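Local coordinates for orotidine 5'-phosphate decarboxylase (Sulfolobus solfataricus, PDB 4DBD), which probably catalyses the decarboxylation of orotidine 5'-monophosphate to uridine 5'-monophosphate, the last step of de novo UMP synthesis, as a homodimeric TIM barrel, at residues 6-11 and 24-29. Residues are numbered along the deposited sequence; the frame is centred on the assembly and turned at random.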
loop_
_atom_site.group_PDB
_atom_site.type_symbol
_atom_site.label_atom_id
_atom_site.label_comp_id
_atom_site.label_asym_id
_atom_site.label_seq_id
_atom_site.Cartn_x
_atom_site.Cartn_y
_atom_site.Cartn_z
ATOM N N VAL A 6 -14.453 -16.315 10.578
ATOM C CA VAL A 6 -13.675 -16.191 9.347
ATOM C C VAL A 6 -13.933 -14.895 8.587
ATOM O O VAL A 6 -15.082 -14.493 8.384
ATOM C CB VAL A 6 -13.923 -17.365 8.382
ATOM C CG1 VAL A 6 -13.240 -17.110 7.052
ATOM C CG2 VAL A 6 -13.449 -18.676 8.992
ATOM N N ILE A 7 -12.851 -14.242 8.172
ATOM C CA ILE A 7 -12.950 -13.117 7.252
ATOM C C ILE A 7 -12.397 -13.588 5.912
ATOM O O ILE A 7 -11.228 -13.979 5.825
ATOM C CB ILE A 7 -12.140 -11.885 7.745
ATOM C CG1 ILE A 7 -12.774 -11.290 9.003
ATOM C CG2 ILE A 7 -12.058 -10.832 6.640
ATOM C CD1 ILE A 7 -11.883 -10.321 9.744
ATOM N N LEU A 8 -13.231 -13.583 4.875
ATOM C CA LEU A 8 -12.786 -14.013 3.557
ATOM C C LEU A 8 -11.859 -12.982 2.937
ATOM O O LEU A 8 -12.229 -11.816 2.788
ATOM C CB LEU A 8 -13.970 -14.253 2.609
ATOM C CG LEU A 8 -13.610 -14.567 1.155
ATOM C CD1 LEU A 8 -12.785 -15.864 1.069
ATOM C CD2 LEU A 8 -14.854 -14.666 0.264
ATOM N N ALA A 9 -10.658 -13.408 2.556
ATOM C CA ALA A 9 -9.770 -12.512 1.827
ATOM C C ALA A 9 -10.070 -12.691 0.360
ATOM O O ALA A 9 -9.561 -13.619 -0.283
ATOM C CB ALA A 9 -8.303 -12.811 2.129
ATOM N N MET A 10 -10.934 -11.835 -0.171
ATOM C CA MET A 10 -11.318 -11.976 -1.565
ATOM C C MET A 10 -10.319 -11.279 -2.466
ATOM O O MET A 10 -10.503 -10.122 -2.845
ATOM C CB MET A 10 -12.740 -11.469 -1.809
ATOM C CG MET A 10 -13.253 -11.831 -3.185
ATOM S SD MET A 10 -15.054 -11.891 -3.263
ATOM C CE MET A 10 -15.447 -10.178 -2.895
ATOM N N ASP A 11 -9.257 -12.001 -2.800
ATOM C CA ASP A 11 -8.204 -11.492 -3.668
ATOM C C ASP A 11 -8.345 -12.077 -5.075
ATOM O O ASP A 11 -7.569 -11.757 -5.978
ATOM C CB ASP A 11 -6.837 -11.839 -3.071
ATOM C CG ASP A 11 -6.594 -11.152 -1.745
ATOM O OD1 ASP A 11 -6.852 -9.926 -1.651
ATOM O OD2 ASP A 11 -6.149 -11.837 -0.795
ATOM N N ASN A 24 -23.852 -15.357 5.829
ATOM C CA ASN A 24 -24.229 -15.676 7.201
ATOM C C ASN A 24 -23.302 -16.718 7.819
ATOM O O ASN A 24 -23.573 -17.252 8.899
ATOM C CB ASN A 24 -25.685 -16.147 7.267
ATOM C CG ASN A 24 -25.911 -17.441 6.522
ATOM O OD1 ASN A 24 -25.178 -17.766 5.588
ATOM N ND2 ASN A 24 -26.928 -18.190 6.928
ATOM N N GLU A 25 -22.208 -17.004 7.121
ATOM C CA GLU A 25 -21.186 -17.915 7.627
ATOM C C GLU A 25 -19.795 -17.306 7.508
ATOM O O GLU A 25 -18.789 -18.021 7.457
ATOM C CB GLU A 25 -21.269 -19.250 6.912
ATOM C CG GLU A 25 -22.501 -20.015 7.317
ATOM C CD GLU A 25 -22.888 -21.056 6.305
ATOM O OE1 GLU A 25 -22.344 -22.178 6.382
ATOM O OE2 GLU A 25 -23.735 -20.750 5.436
ATOM N N LEU A 26 -19.768 -15.978 7.464
ATOM C CA LEU A 26 -18.542 -15.199 7.548
ATOM C C LEU A 26 -18.789 -14.113 8.562
ATOM O O LEU A 26 -19.931 -13.674 8.730
ATOM C CB LEU A 26 -18.224 -14.530 6.212
ATOM C CG LEU A 26 -17.713 -15.393 5.063
ATOM C CD1 LEU A 26 -17.592 -14.572 3.793
ATOM C CD2 LEU A 26 -16.374 -15.998 5.436
ATOM N N TYR A 27 -17.739 -13.668 9.242
ATOM C CA TYR A 27 -17.847 -12.430 9.995
ATOM C C TYR A 27 -17.716 -11.237 9.055
ATOM O O TYR A 27 -18.420 -10.230 9.198
ATOM C CB TYR A 27 -16.782 -12.341 11.074
ATOM C CG TYR A 27 -16.707 -10.961 11.669
ATOM C CD1 TYR A 27 -17.613 -10.554 12.640
ATOM C CD2 TYR A 27 -15.745 -10.056 11.250
ATOM C CE1 TYR A 27 -17.553 -9.291 13.186
ATOM C CE2 TYR A 27 -15.678 -8.784 11.794
ATOM C CZ TYR A 27 -16.586 -8.410 12.759
ATOM O OH TYR A 27 -16.528 -7.153 13.307
ATOM N N GLY A 28 -16.804 -11.355 8.096
ATOM C CA GLY A 28 -16.520 -10.260 7.193
ATOM C C GLY A 28 -15.877 -10.727 5.905
ATOM O O GLY A 28 -15.561 -11.915 5.719
ATOM N N ILE A 29 -15.672 -9.772 5.010
ATOM C CA ILE A 29 -15.013 -10.007 3.744
ATOM C C ILE A 29 -13.967 -8.914 3.602
ATOM O O ILE A 29 -14.264 -7.732 3.818
ATOM C CB ILE A 29 -16.002 -9.890 2.583
ATOM C CG1 ILE A 29 -17.015 -11.031 2.649
ATOM C CG2 ILE A 29 -15.261 -9.867 1.259
ATOM C CD1 ILE A 29 -18.216 -10.836 1.752
#
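Leu26 lays its two methyls along one face of the first barrel strand: CD2 meets Val6 CG1 at 3.7 Å, the two side chains crossing at a slant, while CD1 lies 3.8 Å from Leu8 CB. With its CG turned anti to the carbonyl carbon (chi1 -73°), the leucine brings both branches over the strand, and CD2 also rests against Val6 O. That carbonyl accepts the N-H of Tyr27, N to O 2.9 Å. One step on, Leu8 N donates to Gly28 O at 3.0 Å, and the same oxygen receives a CA-H contact from Ile7. Ile7 and Gly28, then Leu8 and Ile29, thus pair in parallel register.

Ile7, on the opposite face from Leu8, runs side by side with Tyr27, pointing the same way. CG1 of Ile7 meets the ring at its edge, close to the ring plane, 3.9 Å from CD2 of Tyr27; CG2 sits over the Gly28 peptide, where glycine brings no side chain of its own. Farther along, the Met10 chain bends at its thioether (chi3 63°) and its CE comes 4.2 Å from Ile29 CG2, the two side chains crossing at an angle.

This is the first beta-alpha-beta unit of the TIM barrel, strand 6-10 and strand 28-32 joined through helix 16-22. Val6 and Leu26 pack outward on Leu200 of helix 196-210; Ile7 faces the interior beside Lys30, a predicted substrate ligand. Tyr27 stacks on Tyr183 and hydrogen-bonds Glu55 through its hydroxyl, while strand 183-186 pairs with the other edge of 6-10 and closes the barrel.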